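Local atomic coordinates of carboxyltransferase domain-containing protein (Pyrococcus horikoshii, PDB entry 2PHC), a protein that is of uncertain function but, as a carboxyltransferase-domain protein, probably binds ATP and acts as a hydrolase. Residues A[134-139]-A[165-170]; A[158-163]-A[179-184]; A[8-13]-A[53-58]. All blocks are in the same frame, centred on the assembly; numbering follows the deposited sequence.

Interaction 1: A[134-139]-A[165-170]; sequences FAYLGG and GKQTGW
Trp170 O takes a hydrogen bond from Ala135 N, in the carbonyl plane (3.1 Å), and a weaker CA-H contact from Phe134. The Phe134 ring also lies against this oxygen, which sits over one face, offset toward the rim, with Phe134 CD1 3.2 Å from Trp170 O. Phe134 sets out away from strand 167-171, but with CG anti to the backbone N (chi1 -167°) its ring folds back over the neighbouring backbone. The return bond from Trp170 N to Ala135 O (3.2 Å) completes an antiparallel hydrogen-bonded pair, whereas the bond from Leu137 N to Thr168 O is weak. Between them Tyr136 and Gly169 form a non-hydrogen-bonded pair; a side chain on Gly169 would collide with Ala135 O and crowd the Phe134 ring. On the face bearing Ala135 and Trp170, a textbook CH-pi contact forms. Ala135 CB sits over the centre of the six-membered ring of Trp170, 3.7 Å from its centroid and 7° off the normal. Beside it, Leu137 CD2 packs on Trp170 CZ3 (4.0 Å). The indole is fixed further by the bond of NE1 to Thr189, while Thr168 OG1 bonds to Gly162 and His118. Strand 134-138 lies between strands 123-129 and 167-171 of the larger sheet, with Phe208 of strand 205-211 packing against both Leu137 and Trp170.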
loop_
_atom_site.group_PDB
_atom_site.type_symbol
_atom_site.label_atom_id
_atom_site.label_comp_id
_atom_site.label_asym_id
_atom_site.label_seq_id
_atom_site.Cartn_x
_atom_site.Cartn_y
_atom_site.Cartn_z
ATOM N N PHE A 134 9.523 6.561 14.372
ATOM C CA PHE A 134 8.366 6.918 13.537
ATOM C C PHE A 134 8.565 6.152 12.194
ATOM O O PHE A 134 9.683 6.044 11.730
ATOM C CB PHE A 134 8.327 8.453 13.327
ATOM C CG PHE A 134 6.995 8.960 12.733
ATOM C CD1 PHE A 134 5.899 9.275 13.539
ATOM C CD2 PHE A 134 6.816 9.027 11.396
ATOM C CE1 PHE A 134 4.707 9.630 12.977
ATOM C CE2 PHE A 134 5.630 9.424 10.826
ATOM C CZ PHE A 134 4.577 9.720 11.618
ATOM N N ALA A 135 7.496 5.598 11.610
ATOM C CA ALA A 135 7.516 5.077 10.251
ATOM C C ALA A 135 6.724 5.950 9.306
ATOM O O ALA A 135 5.587 6.320 9.566
ATOM C CB ALA A 135 6.964 3.718 10.230
ATOM N N TYR A 136 7.329 6.246 8.172
ATOM C CA TYR A 136 6.819 7.250 7.289
ATOM C C TYR A 136 6.488 6.464 6.096
ATOM O O TYR A 136 7.313 5.637 5.683
ATOM C CB TYR A 136 7.911 8.209 6.904
ATOM C CG TYR A 136 8.368 9.137 7.974
ATOM C CD1 TYR A 136 7.913 10.487 8.010
ATOM C CD2 TYR A 136 9.357 8.746 8.845
ATOM C CE1 TYR A 136 8.399 11.364 8.939
ATOM C CE2 TYR A 136 9.857 9.613 9.748
ATOM C CZ TYR A 136 9.350 10.934 9.804
ATOM O OH TYR A 136 9.873 11.800 10.756
ATOM N N LEU A 137 5.317 6.713 5.524
ATOM C CA LEU A 137 4.726 5.797 4.500
ATOM C C LEU A 137 4.291 6.629 3.326
ATOM O O LEU A 137 4.184 7.848 3.466
ATOM C CB LEU A 137 3.522 4.965 4.964
ATOM C CG LEU A 137 3.615 4.106 6.182
ATOM C CD1 LEU A 137 2.226 3.532 6.410
ATOM C CD2 LEU A 137 4.729 3.020 6.267
ATOM N N GLY A 138 4.199 5.993 2.141
ATOM C CA GLY A 138 3.899 6.645 0.932
ATOM C C GLY A 138 2.751 5.846 0.413
ATOM O O GLY A 138 2.595 4.690 0.723
ATOM N N GLY A 139 1.915 6.473 -0.389
ATOM C CA GLY A 139 0.888 5.671 -1.050
ATOM C C GLY A 139 -0.541 6.011 -0.592
ATOM O O GLY A 139 -1.441 5.498 -1.121
ATOM N N GLY A 165 -1.040 16.046 6.102
ATOM C CA GLY A 165 -1.282 16.157 4.633
ATOM C C GLY A 165 -1.610 14.847 3.911
ATOM O O GLY A 165 -2.463 14.020 4.330
ATOM N N LYS A 166 -0.828 14.634 2.847
ATOM C CA LYS A 166 -0.947 13.430 2.089
ATOM C C LYS A 166 -0.182 12.228 2.637
ATOM O O LYS A 166 -0.078 11.275 1.951
ATOM C CB LYS A 166 -0.592 13.710 0.605
ATOM C CG LYS A 166 -1.446 14.876 0.059
ATOM C CD LYS A 166 -0.768 15.546 -1.208
ATOM C CE LYS A 166 -1.648 16.682 -1.745
ATOM N NZ LYS A 166 -1.162 17.168 -3.089
ATOM N N GLN A 167 0.331 12.299 3.859
ATOM C CA GLN A 167 1.167 11.233 4.490
ATOM C C GLN A 167 0.479 10.583 5.608
ATOM O O GLN A 167 -0.211 11.238 6.446
ATOM C CB GLN A 167 2.395 11.821 5.216
ATOM C CG GLN A 167 3.257 12.748 4.517
ATOM C CD GLN A 167 4.455 11.981 3.965
ATOM O OE1 GLN A 167 5.191 11.288 4.699
ATOM N NE2 GLN A 167 4.626 12.070 2.685
ATOM N N THR A 168 0.747 9.331 5.730
ATOM C CA THR A 168 0.347 8.588 6.878
ATOM C C THR A 168 1.582 7.874 7.449
ATOM O O THR A 168 2.637 7.825 6.864
ATOM C CB THR A 168 -0.898 7.648 6.607
ATOM O OG1 THR A 168 -1.372 7.110 7.847
ATOM C CG2 THR A 168 -0.595 6.517 5.608
ATOM N N GLY A 169 1.484 7.402 8.659
ATOM C CA GLY A 169 2.611 6.761 9.261
ATOM C C GLY A 169 2.168 6.490 10.659
ATOM O O GLY A 169 0.998 6.669 10.962
ATOM N N TRP A 170 3.080 6.068 11.509
ATOM C CA TRP A 170 2.730 5.893 12.909
ATOM C C TRP A 170 3.896 6.262 13.866
ATOM O O TRP A 170 5.078 6.140 13.502
ATOM C CB TRP A 170 2.239 4.484 13.184
ATOM C CG TRP A 170 3.300 3.369 13.109
ATOM C CD1 TRP A 170 4.100 2.933 14.104
ATOM C CD2 TRP A 170 3.587 2.506 11.967
ATOM N NE1 TRP A 170 4.867 1.866 13.688
ATOM C CE2 TRP A 170 4.609 1.621 12.364
ATOM C CE3 TRP A 170 3.078 2.425 10.646
ATOM C CZ2 TRP A 170 5.126 0.613 11.502
ATOM C CZ3 TRP A 170 3.640 1.429 9.764
ATOM C CH2 TRP A 170 4.603 0.538 10.205
#

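Interaction 2: A[158-163]-A[179-184]; sequences AGSVGI and WRIIGR
Arg184 reaches along the backbone of Ala158 and Gly159, its chain extended from CG to NE, and NE donates a hydrogen bond to Ala158 O (3.1 Å). Further along, Ile182 N bonds almost straight to Val161 O (3.0 Å, 171° at the hydrogen), and Val161 N to Gly183 O from above the carbonyl plane. Arg180 and Ile163 exchange two bonds, the one from Arg180 N to Ile163 O measuring 2.8 Å. On one face Ile181 spreads its branches: CG2 touches Ser160 CB (3.6 Å) and CD1 covers Gly162 CA (4.0 Å), just where a side chain on that glycine would clash. On the face of Val161 and Ile163, Ile182 CG1 meets Val161 CG1 (3.9 Å) and its CD1 meets Ile163 CD1, the two isoleucines crossing at about a right angle. In the second shell, Pro157 O receives Ser160 OG, and Pro147 O accepts a bond from NE of Arg180, a side chain that leads away to a cation-pi contact with Phe102. Gly159 and Ser160 both face Tyr171 in a G1 beta bulge. Strand 160-164 runs between strands 180-184 and 167-171, while helices 100-107 and 111-119 cover the face bearing Val161 and Ile163.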
loop_
_atom_site.group_PDB
_atom_site.type_symbol
_atom_site.label_atom_id
_atom_site.label_comp_id
_atom_site.label_asym_id
_atom_site.label_seq_id
_atom_site.Cartn_x
_atom_site.Cartn_y
_atom_site.Cartn_z
ATOM N N ALA A 158 2.222 5.155 21.936
ATOM C CA ALA A 158 2.967 4.297 21.075
ATOM C C ALA A 158 2.004 3.564 20.132
ATOM O O ALA A 158 1.006 3.021 20.609
ATOM C CB ALA A 158 3.626 3.283 21.966
ATOM N N GLY A 159 2.247 3.527 18.815
ATOM C CA GLY A 159 1.321 2.766 17.957
ATOM C C GLY A 159 0.298 3.614 17.255
ATOM O O GLY A 159 -0.351 3.131 16.341
ATOM N N SER A 160 0.186 4.905 17.627
ATOM C CA SER A 160 -0.725 5.815 16.913
ATOM C C SER A 160 -0.400 5.990 15.461
ATOM O O SER A 160 0.753 6.293 15.102
ATOM C CB SER A 160 -0.887 7.167 17.608
ATOM O OG SER A 160 -1.111 6.935 19.005
ATOM N N VAL A 161 -1.466 5.872 14.650
ATOM C CA VAL A 161 -1.483 5.937 13.214
ATOM C C VAL A 161 -2.035 7.336 12.923
ATOM O O VAL A 161 -3.134 7.677 13.322
ATOM C CB VAL A 161 -2.392 4.821 12.631
ATOM C CG1 VAL A 161 -2.698 5.032 11.120
ATOM C CG2 VAL A 161 -1.802 3.333 12.939
ATOM N N GLY A 162 -1.264 8.187 12.276
ATOM C CA GLY A 162 -1.848 9.435 11.936
ATOM C C GLY A 162 -1.741 9.823 10.517
ATOM O O GLY A 162 -1.099 9.129 9.771
ATOM N N ILE A 163 -2.337 10.978 10.179
ATOM C CA ILE A 163 -2.290 11.599 8.841
ATOM C C ILE A 163 -1.756 13.011 9.044
ATOM O O ILE A 163 -2.059 13.681 10.079
ATOM C CB ILE A 163 -3.721 11.661 8.235
ATOM C CG1 ILE A 163 -4.293 10.240 7.987
ATOM C CG2 ILE A 163 -3.845 12.604 7.017
ATOM C CD1 ILE A 163 -5.736 10.273 7.510
ATOM N N TRP A 179 -0.004 15.134 14.407
ATOM C CA TRP A 179 -0.605 14.399 13.265
ATOM C C TRP A 179 -2.029 14.040 13.685
ATOM O O TRP A 179 -2.263 13.894 14.870
ATOM C CB TRP A 179 0.175 13.068 12.928
ATOM C CG TRP A 179 1.458 13.303 12.087
ATOM C CD1 TRP A 179 2.342 14.340 12.254
ATOM C CD2 TRP A 179 1.972 12.540 10.950
ATOM N NE1 TRP A 179 3.347 14.305 11.313
ATOM C CE2 TRP A 179 3.162 13.205 10.505
ATOM C CE3 TRP A 179 1.563 11.389 10.274
ATOM C CZ2 TRP A 179 3.931 12.748 9.412
ATOM C CZ3 TRP A 179 2.354 10.939 9.129
ATOM C CH2 TRP A 179 3.518 11.627 8.745
ATOM N N ARG A 180 -2.968 13.903 12.738
ATOM C CA ARG A 180 -4.348 13.515 13.071
ATOM C C ARG A 180 -4.355 12.076 13.343
ATOM O O ARG A 180 -4.161 11.302 12.418
ATOM C CB ARG A 180 -5.367 13.856 11.948
ATOM C CG ARG A 180 -5.481 15.343 11.704
ATOM C CD ARG A 180 -6.091 16.241 12.856
ATOM N NE ARG A 180 -6.002 17.666 12.425
ATOM C CZ ARG A 180 -6.699 18.671 12.986
ATOM N NH1 ARG A 180 -7.562 18.438 14.001
ATOM N NH2 ARG A 180 -6.573 19.882 12.509
ATOM N N ILE A 181 -4.596 11.701 14.594
ATOM C CA ILE A 181 -4.576 10.289 14.993
ATOM C C ILE A 181 -5.914 9.562 14.805
ATOM O O ILE A 181 -6.911 9.956 15.427
ATOM C CB ILE A 181 -4.097 10.118 16.415
ATOM C CG1 ILE A 181 -2.807 10.948 16.689
ATOM C CG2 ILE A 181 -3.991 8.676 16.738
ATOM C CD1 ILE A 181 -1.506 10.593 15.744
ATOM N N ILE A 182 -5.905 8.479 14.003
ATOM C CA ILE A 182 -7.106 7.754 13.496
ATOM C C ILE A 182 -7.192 6.299 14.012
ATOM O O ILE A 182 -8.169 5.617 13.808
ATOM C CB ILE A 182 -7.220 7.830 11.909
ATOM C CG1 ILE A 182 -6.121 7.000 11.167
ATOM C CG2 ILE A 182 -7.209 9.297 11.399
ATOM C CD1 ILE A 182 -6.473 6.758 9.634
ATOM N N GLY A 183 -6.203 5.830 14.749
ATOM C CA GLY A 183 -6.172 4.413 15.031
ATOM C C GLY A 183 -4.934 4.144 15.819
ATOM O O GLY A 183 -4.077 5.034 15.895
ATOM N N ARG A 184 -4.817 2.949 16.403
ATOM C CA ARG A 184 -3.612 2.601 17.101
ATOM C C ARG A 184 -3.317 1.154 16.780
ATOM O O ARG A 184 -4.237 0.357 16.647
ATOM C CB ARG A 184 -3.842 2.709 18.590
ATOM C CG ARG A 184 -2.668 2.612 19.396
ATOM C CD ARG A 184 -2.989 3.150 20.843
ATOM N NE ARG A 184 -1.896 2.714 21.717
ATOM C CZ ARG A 184 -1.932 2.648 23.058
ATOM N NH1 ARG A 184 -3.037 3.010 23.726
ATOM N NH2 ARG A 184 -0.841 2.245 23.725
#

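Interaction 3: A[8-13]-A[53-58]; sequences DSAFLI and LVIYDP
Tyr56 lays its ring against Ser9, just ahead of strand 10-14, with Ser9 CA over one face, 3.6 Å above the plane and toward the rim. Its chi1 of 70° puts CG between the backbone N and the carbonyl carbon, a conformation that swings the ring back over the first strand. There it meets Phe11: CE1 of Tyr56 is 3.3 Å from CE1 of Phe11, and the two rings come rim to rim with planes only 20° apart, neither lying over the face of the other. Cutting Tyr56 down to an alanine would probably open a gap at the rim of Phe11 and leave Ser9 without its aromatic cover. Farther along the face of Phe11 and Val54, Ile13 CD1 packs on Val54 CG2 (3.7 Å). The opposite face carries Ala10, Leu12, Leu53 and Ile55. Both leucines hold CG anti to the backbone N, yet their side chains meet at about a right angle, with Leu12 CD1 on Leu53 CB (4.0 Å). Leu53 CD1 also reaches Phe11 O (3.5 Å), and Ala10 CB fits against Ile55 CG1. Between the two faces the backbones pair antiparallel: Phe11 N to Val54 O is short (2.6 Å), Val54 N answers to Phe11 O, and Tyr56 N closes on Ser9 O (3.2 Å). The two strands are the central pair of a four-stranded antiparallel sheet, flanked by strands 3-5 and 42-48, and helix 63-82 packs on the Phe11 and Tyr56 face, where Tyr63 meets Phe11 edge-to-face.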
loop_
_atom_site.group_PDB
_atom_site.type_symbol
_atom_site.label_atom_id
_atom_site.label_comp_id
_atom_site.label_asym_id
_atom_site.label_seq_id
_atom_site.Cartn_x
_atom_site.Cartn_y
_atom_site.Cartn_z
ATOM N N ASP A 8 -5.884 -8.333 -31.980
ATOM C CA ASP A 8 -5.004 -9.021 -32.887
ATOM C C ASP A 8 -3.633 -9.277 -32.246
ATOM O O ASP A 8 -2.776 -8.359 -32.043
ATOM C CB ASP A 8 -4.903 -8.276 -34.254
ATOM N N SER A 9 -3.433 -10.548 -31.926
ATOM C CA SER A 9 -2.151 -10.976 -31.409
ATOM C C SER A 9 -1.748 -10.170 -30.144
ATOM O O SER A 9 -0.628 -9.742 -30.022
ATOM C CB SER A 9 -1.123 -10.875 -32.520
ATOM O OG SER A 9 -1.327 -11.946 -33.441
ATOM N N ALA A 10 -2.694 -10.003 -29.219
ATOM C CA ALA A 10 -2.496 -9.144 -28.062
ATOM C C ALA A 10 -3.264 -9.554 -26.847
ATOM O O ALA A 10 -4.408 -10.005 -26.945
ATOM C CB ALA A 10 -2.866 -7.666 -28.404
ATOM N N PHE A 11 -2.688 -9.283 -25.685
ATOM C CA PHE A 11 -3.416 -9.480 -24.405
ATOM C C PHE A 11 -3.371 -8.235 -23.535
ATOM O O PHE A 11 -2.482 -7.488 -23.617
ATOM C CB PHE A 11 -2.830 -10.705 -23.610
ATOM C CG PHE A 11 -3.090 -12.042 -24.284
ATOM C CD1 PHE A 11 -2.206 -12.549 -25.207
ATOM C CD2 PHE A 11 -4.250 -12.756 -24.015
ATOM C CE1 PHE A 11 -2.465 -13.725 -25.848
ATOM C CE2 PHE A 11 -4.499 -13.917 -24.673
ATOM C CZ PHE A 11 -3.578 -14.412 -25.570
ATOM N N LEU A 12 -4.367 -8.030 -22.711
ATOM C CA LEU A 12 -4.354 -6.932 -21.811
ATOM C C LEU A 12 -4.457 -7.510 -20.394
ATOM O O LEU A 12 -5.381 -8.298 -20.110
ATOM C CB LEU A 12 -5.577 -6.042 -22.088
ATOM C CG LEU A 12 -5.696 -4.697 -21.360
ATOM C CD1 LEU A 12 -4.784 -3.595 -21.898
ATOM C CD2 LEU A 12 -7.166 -4.229 -21.278
ATOM N N ILE A 13 -3.408 -7.235 -19.661
ATOM C CA ILE A 13 -3.406 -7.251 -18.268
ATOM C C ILE A 13 -3.863 -5.957 -17.736
ATOM O O ILE A 13 -3.401 -4.926 -17.957
ATOM C CB ILE A 13 -2.060 -7.647 -17.695
ATOM C CG1 ILE A 13 -1.441 -8.747 -18.518
ATOM C CG2 ILE A 13 -2.194 -8.101 -16.290
ATOM C CD1 ILE A 13 -0.021 -8.603 -18.712
ATOM N N LEU A 53 -0.820 -3.621 -21.965
ATOM C CA LEU A 53 -1.023 -4.251 -23.227
ATOM C C LEU A 53 0.192 -4.999 -23.684
ATOM O O LEU A 53 1.264 -4.510 -23.632
ATOM C CB LEU A 53 -1.529 -3.270 -24.254
ATOM C CG LEU A 53 -1.971 -3.843 -25.589
ATOM C CD1 LEU A 53 -3.165 -4.645 -25.485
ATOM C CD2 LEU A 53 -2.098 -2.802 -26.590
ATOM N N VAL A 54 -0.012 -6.233 -24.057
ATOM C CA VAL A 54 1.026 -7.098 -24.454
ATOM C C VAL A 54 0.735 -7.654 -25.846
ATOM O O VAL A 54 -0.311 -8.209 -26.133
ATOM C CB VAL A 54 1.249 -8.299 -23.465
ATOM C CG1 VAL A 54 2.595 -9.000 -23.783
ATOM C CG2 VAL A 54 1.296 -7.768 -22.056
ATOM N N ILE A 55 1.728 -7.493 -26.679
ATOM C CA ILE A 55 1.621 -7.903 -28.049
ATOM C C ILE A 55 2.780 -8.759 -28.484
ATOM O O ILE A 55 3.904 -8.547 -28.010
ATOM C CB ILE A 55 1.770 -6.587 -28.937
ATOM C CG1 ILE A 55 0.589 -5.633 -28.698
ATOM C CG2 ILE A 55 1.900 -6.891 -30.435
ATOM C CD1 ILE A 55 0.871 -4.262 -29.165
ATOM N N TYR A 56 2.420 -9.799 -29.212
ATOM C CA TYR A 56 3.205 -10.974 -29.459
ATOM C C TYR A 56 3.301 -11.276 -30.924
ATOM O O TYR A 56 2.476 -10.880 -31.690
ATOM C CB TYR A 56 2.708 -12.202 -28.691
ATOM C CG TYR A 56 1.400 -12.863 -29.084
ATOM C CD1 TYR A 56 0.238 -12.578 -28.435
ATOM C CD2 TYR A 56 1.352 -13.844 -30.035
ATOM C CE1 TYR A 56 -0.895 -13.173 -28.750
ATOM C CE2 TYR A 56 0.184 -14.457 -30.345
ATOM C CZ TYR A 56 -0.929 -14.108 -29.697
ATOM O OH TYR A 56 -2.093 -14.698 -29.991
ATOM N N ASP A 57 4.342 -11.986 -31.300
ATOM C CA ASP A 57 4.496 -12.361 -32.690
ATOM C C ASP A 57 3.887 -13.746 -32.884
ATOM O O ASP A 57 4.451 -14.708 -32.408
ATOM C CB ASP A 57 5.955 -12.396 -33.053
ATOM C CG ASP A 57 6.175 -12.900 -34.481
ATOM O OD1 ASP A 57 7.297 -12.736 -34.991
ATOM O OD2 ASP A 57 5.217 -13.443 -35.080
ATOM N N PRO A 58 2.741 -13.844 -33.578
ATOM C CA PRO A 58 1.954 -15.080 -33.644
ATOM C C PRO A 58 2.640 -16.265 -34.369
ATOM O O PRO A 58 2.043 -17.361 -34.464
ATOM C CB PRO A 58 0.699 -14.669 -34.446
ATOM C CG PRO A 58 0.772 -13.223 -34.602
ATOM C CD PRO A 58 2.162 -12.781 -34.416
#

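From the N terminus, interaction 3 comes first, bringing strand 51-56 back beside strand 10-14 and closing a loop that holds helix 21-37 and strand 42-48. It is complete before the other two begin, and lies across the chain's centre from both, its nearest atoms about 20 Å from interaction 1 and about 30 Å from interaction 2. Those later loops cross: 158-163 falls inside the loop closed by 134-139 with 165-170, and its partner 179-184 follows outside. They touch at several points, among them Gly162 with Gly169, a probable backbone hydrogen bond, and Phe134 with Trp179. Successive strands 160-164 and 167-171 thus join both contacts into one sheet, separate from the N-terminal one.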